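UDP-galactopyranose mutase (Deinococcus radiodurans, PDB 3HDQ) probably catalyses the FAD-dependent interconversion of UDP-galactopyranose and UDP-galactofuranose, and binds both the flavin cofactor and its UDP-sugar substrate. Local coordinates at residues A[267-272]-A[347-352]; A[281-286]-A[319-324]. All blocks are in the same frame, centred on the assembly; numbering follows the deposited sequence.

Contact 1 (A[267-272]-A[347-352]); sequences FCYGKL and KKYEAL
Lys348, the first of residues 347-352 to touch the loop, folds back over Tyr269. Its CB sits over one face of that ring, 4.1 Å from the centroid, in a CH-pi contact. Bends at chi2, chi3 and chi4 curl the chain round so that NZ returns to the same ring, 4.4 Å from its centroid and 31° off the normal, an off-centre cation-pi contact. Tyr349 follows and carries the polar part. CG stands anti to the carbonyl carbon (chi1 -80°), and the ring extends across to the loop, where the hydroxyl enters the type I beta turn from Phe267 to Gly270. There OH accepts the backbone N-H of Tyr269 at 3.0 Å and donates to Gly270 O at 2.6 Å, lying in the carbonyl plane on a lone pair. Two bonds thus fix this buried hydroxyl. The contact ties helix 340-355 to the connection between helix 261-264 and strand 274-284, and Phe265 and Asp262 also touch the Tyr349 side chain. Tyr269 turns its ring edge to the face of Tyr349 in a T-shaped pair with planes at 70°, Tyr269 CD2 coming 3.7 Å from Tyr349 CE2. Leu272 adds an apolar touch to Tyr349 through CG. One turn further on, Leu352 meets Tyr269 from the opposite direction; its CD1 packs against the CE2 corner of that ring and lies 3.6 Å from Cys268 SG. The sulfur in turn sits over the Tyr269 face opposite Lys348 CB, offset toward the rim.

Contact 2 (A[281-286]-A[319-324]); sequences HETHDT and QTSVVY
His281 lies alongside Val323, both side chains pointing the same way. From CB, which approaches Val322 O only loosely, at 4.1 Å, the chain leads into a ring that lies over Val323 CG2. This methyl stands 3.8 Å from the centroid and 16° off the normal, a CH-pi contact, with CE1 its nearest ring atom. At the ring edge, in plane, ND1 is hydrogen-bonded to a water 2.7 Å away, and the water donates to Val322 O, bridging side chain and neighbouring strand. At the tip, NE2 bonds outside the pair to Pro81 O, so both ring nitrogens have partners. On the same face Thr283 OG1 is hydrogen-bonded to Ser321 OG at 2.9 Å, and Ser321 OG also bonds Asp73. The other face carries Glu282, His284, Thr320 and Val322. Here Val322 CG2 meets the His284 ring at its edge, in plane, and the Glu282 carboxylate lies beside Tyr324 CE2, with its plane 35° from the ring. Where strand 274-284 ends and strand 320-336 begins, Gln319, extended beyond CG, gives NE2 to Asp285 OD1 at 3.0 Å, meeting it from above the carboxylate plane. Glu282 N to Val322 O and Val322 N to Glu282 O are both 2.8 Å; His284 and Thr320 form a second such pair. They alternate with the non-hydrogen-bonded pairs His281-Val323 and Thr283-Ser321. This is an antiparallel beta ladder: strand 274-284 forms one edge of the mixed sheet within this chain, and strand 320-336 also pairs with strand 305-308, which carries the substrate-binding Arg305.

Both contacts are only partly buried and lie on opposite sides of the chain's centre, their centres 41 Å apart and their nearest atoms about 21 Å apart. They are connected through the chain: the loop of contact 1 leads into strand 274-284, whose far end is in contact 2, and strand 320-336 precedes helix 340-355. Contact 1 joins loop to helix through helix side chains that reach both the loop's side chains and its backbone, with aromatic, cation-pi and apolar contacts around one buried hydroxyl. Contact 2 joins strand to strand through regular backbone bonds, with side-chain bonds along one face and at one end. The side chain of Phe267 lies about 10 Å from the bound FAD and that of Val323 about 8 Å.

Contact 1 (A[267-272]-A[347-352])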
ATOM      1  N   PHE A 267     -18.784 -26.768   1.337  1.00 34.28           N
ATOM      2  CA  PHE A 267     -18.579 -27.840   0.363  1.00 34.87           C
ATOM      3  C   PHE A 267     -19.601 -28.966   0.533  1.00 36.69           C
ATOM      4  O   PHE A 267     -19.305 -30.133   0.276  1.00 38.37           O
ATOM      5  CB  PHE A 267     -17.146 -28.378   0.465  1.00 31.04           C
ATOM      6  CG  PHE A 267     -16.096 -27.290   0.523  1.00 34.81           C
ATOM      7  CD1 PHE A 267     -15.653 -26.664  -0.638  1.00 30.56           C
ATOM      8  CD2 PHE A 267     -15.567 -26.880   1.741  1.00 34.49           C
ATOM      9  CE1 PHE A 267     -14.691 -25.657  -0.585  1.00 31.70           C
ATOM     10  CE2 PHE A 267     -14.605 -25.878   1.805  1.00 28.88           C
ATOM     11  CZ  PHE A 267     -14.167 -25.259   0.637  1.00 28.97           C
ATOM     12  N   CYS A 268     -20.806 -28.601   0.962  1.00 36.93           N
ATOM     13  CA  CYS A 268     -21.860 -29.577   1.238  1.00 41.63           C
ATOM     14  C   CYS A 268     -22.268 -30.427   0.026  1.00 39.33           C
ATOM     15  O   CYS A 268     -22.904 -31.468   0.184  1.00 47.08           O
ATOM     16  CB  CYS A 268     -23.087 -28.906   1.878  1.00 34.93           C
ATOM     17  SG  CYS A 268     -24.097 -27.876   0.779  1.00 36.73           S
ATOM     18  N   TYR A 269     -21.904 -30.000  -1.178  1.00 35.65           N
ATOM     19  CA  TYR A 269     -22.167 -30.820  -2.358  1.00 30.83           C
ATOM     20  C   TYR A 269     -20.874 -31.302  -3.001  1.00 32.37           C
ATOM     21  O   TYR A 269     -20.887 -31.773  -4.128  1.00 34.70           O
ATOM     22  CB  TYR A 269     -22.992 -30.078  -3.415  1.00 34.60           C
ATOM     23  CG  TYR A 269     -24.371 -29.619  -2.984  1.00 36.28           C
ATOM     24  CD1 TYR A 269     -25.354 -30.529  -2.625  1.00 42.92           C
ATOM     25  CD2 TYR A 269     -24.697 -28.270  -2.970  1.00 36.57           C
ATOM     26  CE1 TYR A 269     -26.624 -30.104  -2.242  1.00 46.95           C
ATOM     27  CE2 TYR A 269     -25.957 -27.833  -2.591  1.00 41.21           C
ATOM     28  CZ  TYR A 269     -26.914 -28.753  -2.224  1.00 45.47           C
ATOM     29  OH  TYR A 269     -28.163 -28.319  -1.845  1.00 41.42           O
ATOM     30  N   GLY A 270     -19.760 -31.176  -2.289  1.00 32.34           N
ATOM     31  CA  GLY A 270     -18.465 -31.515  -2.851  1.00 35.81           C
ATOM     32  C   GLY A 270     -17.740 -30.295  -3.401  1.00 38.57           C
ATOM     33  O   GLY A 270     -18.308 -29.203  -3.471  1.00 36.51           O
ATOM     34  N   LYS A 271     -16.484 -30.474  -3.795  1.00 33.16           N
ATOM     35  CA  LYS A 271     -15.664 -29.353  -4.236  1.00 36.13           C
ATOM     36  C   LYS A 271     -16.043 -28.859  -5.636  1.00 35.07           C
ATOM     37  O   LYS A 271     -16.059 -29.641  -6.581  1.00 35.68           O
ATOM     38  CB  LYS A 271     -14.181 -29.730  -4.190  1.00 35.49           C
ATOM     39  CG  LYS A 271     -13.243 -28.572  -4.537  1.00 44.66           C
ATOM     40  CD  LYS A 271     -13.257 -27.489  -3.452  1.00 40.23           C
ATOM     41  CE  LYS A 271     -12.381 -26.285  -3.826  1.00 40.78           C
ATOM     42  NZ  LYS A 271     -13.040 -25.404  -4.836  1.00 29.86           N
ATOM     43  N   LEU A 272     -16.373 -27.570  -5.752  1.00 30.28           N
ATOM     44  CA  LEU A 272     -16.552 -26.921  -7.049  1.00 30.71           C
ATOM     45  C   LEU A 272     -15.156 -26.649  -7.612  1.00 32.48           C
ATOM     46  O   LEU A 272     -14.342 -26.025  -6.944  1.00 32.55           O
ATOM     47  CB  LEU A 272     -17.268 -25.587  -6.876  1.00 31.95           C
ATOM     48  CG  LEU A 272     -18.492 -25.294  -7.741  1.00 34.95           C
ATOM     49  CD1 LEU A 272     -18.684 -23.788  -7.890  1.00 23.91           C
ATOM     50  CD2 LEU A 272     -18.426 -25.993  -9.106  1.00 25.44           C
ATOM     51  N   LYS A 347     -25.090 -25.151 -10.236  1.00 39.49           N
ATOM     52  CA  LYS A 347     -26.542 -25.012 -10.199  1.00 37.85           C
ATOM     53  C   LYS A 347     -27.103 -25.342  -8.804  1.00 37.08           C
ATOM     54  O   LYS A 347     -28.030 -24.694  -8.317  1.00 36.79           O
ATOM     55  CB  LYS A 347     -27.159 -25.941 -11.239  1.00 43.38           C
ATOM     56  CG  LYS A 347     -28.147 -25.264 -12.179  1.00 53.55           C
ATOM     57  CD  LYS A 347     -27.427 -24.278 -13.098  1.00 65.60           C
ATOM     58  CE  LYS A 347     -28.010 -24.287 -14.513  1.00 71.17           C
ATOM     59  NZ  LYS A 347     -29.444 -23.870 -14.561  1.00 71.74           N
ATOM     60  N   LYS A 348     -26.519 -26.347  -8.162  1.00 36.00           N
ATOM     61  CA  LYS A 348     -26.966 -26.773  -6.843  1.00 40.49           C
ATOM     62  C   LYS A 348     -26.592 -25.741  -5.778  1.00 42.29           C
ATOM     63  O   LYS A 348     -27.379 -25.459  -4.871  1.00 39.92           O
ATOM     64  CB  LYS A 348     -26.352 -28.130  -6.487  1.00 34.75           C
ATOM     65  CG  LYS A 348     -26.434 -29.154  -7.605  1.00 39.55           C
ATOM     66  CD  LYS A 348     -27.615 -30.079  -7.435  1.00 46.37           C
ATOM     67  CE  LYS A 348     -27.341 -31.030  -6.288  1.00 47.14           C
ATOM     68  NZ  LYS A 348     -25.909 -31.444  -6.333  1.00 49.49           N
ATOM     69  N   TYR A 349     -25.383 -25.194  -5.882  1.00 30.96           N
ATOM     70  CA  TYR A 349     -24.927 -24.191  -4.923  1.00 34.28           C
ATOM     71  C   TYR A 349     -25.702 -22.906  -5.114  1.00 30.86           C
ATOM     72  O   TYR A 349     -25.980 -22.185  -4.156  1.00 33.59           O
ATOM     73  CB  TYR A 349     -23.424 -23.937  -5.055  1.00 31.76           C
ATOM     74  CG  TYR A 349     -22.578 -24.982  -4.359  1.00 30.46           C
ATOM     75  CD1 TYR A 349     -21.747 -25.835  -5.081  1.00 31.84           C
ATOM     76  CD2 TYR A 349     -22.617 -25.121  -2.977  1.00 27.20           C
ATOM     77  CE1 TYR A 349     -20.968 -26.791  -4.438  1.00 33.38           C
ATOM     78  CE2 TYR A 349     -21.843 -26.068  -2.327  1.00 29.94           C
ATOM     79  CZ  TYR A 349     -21.027 -26.903  -3.056  1.00 30.97           C
ATOM     80  OH  TYR A 349     -20.271 -27.846  -2.399  1.00 33.04           O
ATOM     81  N   GLU A 350     -26.056 -22.644  -6.365  1.00 28.30           N
ATOM     82  CA  GLU A 350     -26.810 -21.462  -6.747  1.00 32.98           C
ATOM     83  C   GLU A 350     -28.211 -21.460  -6.141  1.00 38.75           C
ATOM     84  O   GLU A 350     -28.732 -20.405  -5.775  1.00 38.34           O
ATOM     85  CB  GLU A 350     -26.886 -21.377  -8.271  1.00 30.00           C
ATOM     86  CG  GLU A 350     -27.685 -20.195  -8.803  1.00 35.75           C
ATOM     87  CD  GLU A 350     -27.666 -20.117 -10.331  1.00 42.60           C
ATOM     88  OE1 GLU A 350     -27.726 -18.995 -10.873  1.00 41.91           O
ATOM     89  OE2 GLU A 350     -27.575 -21.177 -10.991  1.00 41.78           O
ATOM     90  N   ALA A 351     -28.825 -22.640  -6.050  1.00 34.34           N
ATOM     91  CA  ALA A 351     -30.136 -22.767  -5.419  1.00 36.61           C
ATOM     92  C   ALA A 351     -30.022 -22.435  -3.942  1.00 31.87           C
ATOM     93  O   ALA A 351     -30.894 -21.782  -3.379  1.00 35.85           O
ATOM     94  CB  ALA A 351     -30.698 -24.172  -5.604  1.00 34.82           C
ATOM     95  N   LEU A 352     -28.941 -22.889  -3.319  1.00 33.87           N
ATOM     96  CA  LEU A 352     -28.658 -22.528  -1.932  1.00 32.48           C
ATOM     97  C   LEU A 352     -28.461 -21.017  -1.806  1.00 36.26           C
ATOM     98  O   LEU A 352     -29.063 -20.378  -0.948  1.00 40.90           O
ATOM     99  CB  LEU A 352     -27.424 -23.270  -1.411  1.00 27.83           C
ATOM    100  CG  LEU A 352     -27.625 -24.747  -1.102  1.00 40.18           C
ATOM    101  CD1 LEU A 352     -26.354 -25.344  -0.520  1.00 33.15           C
ATOM    102  CD2 LEU A 352     -28.810 -24.936  -0.147  1.00 37.70           C
TER

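Contact 2 (A[281-286]-A[319-324])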
ATOM      1  N   HIS A 281       7.882 -14.309 -10.320  1.00 25.70           N
ATOM      2  CA  HIS A 281       8.308 -12.950 -10.644  1.00 26.85           C
ATOM      3  C   HIS A 281       9.823 -12.840 -10.790  1.00 30.54           C
ATOM      4  O   HIS A 281      10.575 -13.434 -10.018  1.00 27.40           O
ATOM      5  CB  HIS A 281       7.818 -11.983  -9.559  1.00 25.60           C
ATOM      6  CG  HIS A 281       6.330 -11.824  -9.529  1.00 29.53           C
ATOM      7  ND1 HIS A 281       5.665 -10.877 -10.281  1.00 25.99           N
ATOM      8  CD2 HIS A 281       5.374 -12.501  -8.843  1.00 26.47           C
ATOM      9  CE1 HIS A 281       4.364 -10.977 -10.057  1.00 30.83           C
ATOM     10  NE2 HIS A 281       4.162 -11.955  -9.187  1.00 26.37           N
ATOM     11  N   GLU A 282      10.271 -12.078 -11.780  1.00 29.54           N
ATOM     12  CA  GLU A 282      11.703 -11.857 -11.986  1.00 29.77           C
ATOM     13  C   GLU A 282      11.976 -10.406 -12.346  1.00 30.12           C
ATOM     14  O   GLU A 282      11.157  -9.749 -12.983  1.00 30.21           O
ATOM     15  CB  GLU A 282      12.256 -12.771 -13.091  1.00 29.75           C
ATOM     16  CG  GLU A 282      12.270 -14.263 -12.736  1.00 40.95           C
ATOM     17  CD  GLU A 282      12.707 -15.156 -13.903  1.00 46.90           C
ATOM     18  OE1 GLU A 282      13.398 -14.643 -14.817  1.00 41.51           O
ATOM     19  OE2 GLU A 282      12.359 -16.367 -13.900  1.00 44.92           O
ATOM     20  N   THR A 283      13.134  -9.911 -11.935  1.00 27.75           N
ATOM     21  CA  THR A 283      13.581  -8.596 -12.361  1.00 30.97           C
ATOM     22  C   THR A 283      14.906  -8.742 -13.095  1.00 28.80           C
ATOM     23  O   THR A 283      15.820  -9.401 -12.612  1.00 33.96           O
ATOM     24  CB  THR A 283      13.763  -7.636 -11.171  1.00 35.30           C
ATOM     25  OG1 THR A 283      12.518  -7.500 -10.471  1.00 26.98           O
ATOM     26  CG2 THR A 283      14.246  -6.263 -11.659  1.00 24.06           C
ATOM     27  N   HIS A 284      15.001  -8.122 -14.263  1.00 30.07           N
ATOM     28  CA  HIS A 284      16.177  -8.245 -15.100  1.00 30.79           C
ATOM     29  C   HIS A 284      16.809  -6.889 -15.283  1.00 34.44           C
ATOM     30  O   HIS A 284      16.116  -5.870 -15.317  1.00 38.00           O
ATOM     31  CB  HIS A 284      15.801  -8.835 -16.456  1.00 32.00           C
ATOM     32  CG  HIS A 284      15.388 -10.267 -16.382  1.00 33.31           C
ATOM     33  ND1 HIS A 284      14.067 -10.660 -16.336  1.00 35.05           N
ATOM     34  CD2 HIS A 284      16.121 -11.403 -16.322  1.00 39.46           C
ATOM     35  CE1 HIS A 284      14.005 -11.977 -16.264  1.00 38.20           C
ATOM     36  NE2 HIS A 284      15.237 -12.453 -16.254  1.00 39.87           N
ATOM     37  N   ASP A 285      18.130  -6.876 -15.398  1.00 36.36           N
ATOM     38  CA  ASP A 285      18.859  -5.626 -15.525  1.00 40.43           C
ATOM     39  C   ASP A 285      18.958  -5.172 -16.985  1.00 40.52           C
ATOM     40  O   ASP A 285      20.045  -5.106 -17.556  1.00 44.05           O
ATOM     41  CB  ASP A 285      20.241  -5.752 -14.880  1.00 42.04           C
ATOM     42  CG  ASP A 285      20.850  -4.400 -14.530  1.00 56.54           C
ATOM     43  OD1 ASP A 285      20.124  -3.517 -14.015  1.00 52.18           O
ATOM     44  OD2 ASP A 285      22.066  -4.228 -14.761  1.00 59.35           O
ATOM     45  N   THR A 286      17.801  -4.880 -17.576  1.00 38.56           N
ATOM     46  CA  THR A 286      17.696  -4.277 -18.901  1.00 40.85           C
ATOM     47  C   THR A 286      16.408  -3.492 -18.925  1.00 39.82           C
ATOM     48  O   THR A 286      15.508  -3.742 -18.124  1.00 34.29           O
ATOM     49  CB  THR A 286      17.495  -5.315 -20.017  1.00 47.63           C
ATOM     50  OG1 THR A 286      17.937  -6.601 -19.579  1.00 53.35           O
ATOM     51  CG2 THR A 286      18.222  -4.892 -21.296  1.00 45.27           C
ATOM     52  N   GLN A 319      15.513  -0.866 -15.080  1.00 36.27           N
ATOM     53  CA  GLN A 319      15.326  -2.308 -15.067  1.00 34.89           C
ATOM     54  C   GLN A 319      13.918  -2.671 -15.501  1.00 29.59           C
ATOM     55  O   GLN A 319      13.127  -1.799 -15.843  1.00 28.57           O
ATOM     56  CB  GLN A 319      15.618  -2.870 -13.688  1.00 36.59           C
ATOM     57  CG  GLN A 319      17.036  -2.604 -13.260  1.00 35.87           C
ATOM     58  CD  GLN A 319      17.289  -3.045 -11.858  1.00 41.02           C
ATOM     59  OE1 GLN A 319      16.542  -2.695 -10.946  1.00 47.98           O
ATOM     60  NE2 GLN A 319      18.346  -3.822 -11.663  1.00 49.10           N
ATOM     61  N   THR A 320      13.616  -3.964 -15.503  1.00 26.13           N
ATOM     62  CA  THR A 320      12.305  -4.419 -15.918  1.00 28.92           C
ATOM     63  C   THR A 320      11.903  -5.636 -15.099  1.00 29.49           C
ATOM     64  O   THR A 320      12.750  -6.458 -14.739  1.00 32.81           O
ATOM     65  CB  THR A 320      12.257  -4.731 -17.439  1.00 31.08           C
ATOM     66  OG1 THR A 320      10.902  -4.944 -17.846  1.00 25.44           O
ATOM     67  CG2 THR A 320      13.068  -5.958 -17.772  1.00 29.29           C
ATOM     68  N   SER A 321      10.618  -5.728 -14.773  1.00 21.95           N
ATOM     69  CA  SER A 321      10.092  -6.880 -14.046  1.00 26.09           C
ATOM     70  C   SER A 321       9.059  -7.648 -14.866  1.00 26.68           C
ATOM     71  O   SER A 321       8.183  -7.061 -15.508  1.00 23.04           O
ATOM     72  CB  SER A 321       9.472  -6.456 -12.710  1.00 24.78           C
ATOM     73  OG  SER A 321      10.453  -5.970 -11.831  1.00 27.91           O
ATOM     74  N   VAL A 322       9.163  -8.970 -14.814  1.00 25.62           N
ATOM     75  CA  VAL A 322       8.270  -9.849 -15.551  1.00 27.85           C
ATOM     76  C   VAL A 322       7.695 -10.923 -14.632  1.00 29.09           C
ATOM     77  O   VAL A 322       8.240 -11.192 -13.555  1.00 25.25           O
ATOM     78  CB  VAL A 322       9.010 -10.550 -16.713  1.00 24.85           C
ATOM     79  CG1 VAL A 322       9.636  -9.533 -17.634  1.00 23.58           C
ATOM     80  CG2 VAL A 322      10.067 -11.513 -16.171  1.00 22.75           C
ATOM     81  N   VAL A 323       6.600 -11.540 -15.076  1.00 26.83           N
ATOM     82  CA  VAL A 323       6.004 -12.663 -14.371  1.00 23.94           C
ATOM     83  C   VAL A 323       5.717 -13.836 -15.314  1.00 27.55           C
ATOM     84  O   VAL A 323       5.189 -13.650 -16.418  1.00 24.10           O
ATOM     85  CB  VAL A 323       4.694 -12.258 -13.654  1.00 27.57           C
ATOM     86  CG1 VAL A 323       3.629 -11.838 -14.667  1.00 20.28           C
ATOM     87  CG2 VAL A 323       4.196 -13.404 -12.786  1.00 21.32           C
ATOM     88  N   TYR A 324       6.079 -15.034 -14.859  1.00 24.84           N
ATOM     89  CA  TYR A 324       5.736 -16.300 -15.512  1.00 23.70           C
ATOM     90  C   TYR A 324       4.598 -16.988 -14.752  1.00 28.27           C
ATOM     91  O   TYR A 324       4.683 -17.167 -13.540  1.00 24.20           O
ATOM     92  CB  TYR A 324       6.946 -17.233 -15.512  1.00 24.98           C
ATOM     93  CG  TYR A 324       8.094 -16.752 -16.380  1.00 26.18           C
ATOM     94  CD1 TYR A 324       8.255 -17.226 -17.673  1.00 22.93           C
ATOM     95  CD2 TYR A 324       9.018 -15.829 -15.900  1.00 27.90           C
ATOM     96  CE1 TYR A 324       9.299 -16.794 -18.465  1.00 31.21           C
ATOM     97  CE2 TYR A 324      10.074 -15.388 -16.688  1.00 27.85           C
ATOM     98  CZ  TYR A 324      10.206 -15.876 -17.971  1.00 30.51           C
ATOM     99  OH  TYR A 324      11.236 -15.446 -18.771  1.00 34.64           O
TER
HETATM  100  O   HOH W   1       7.309  -9.215 -11.690  1.00 24.02           O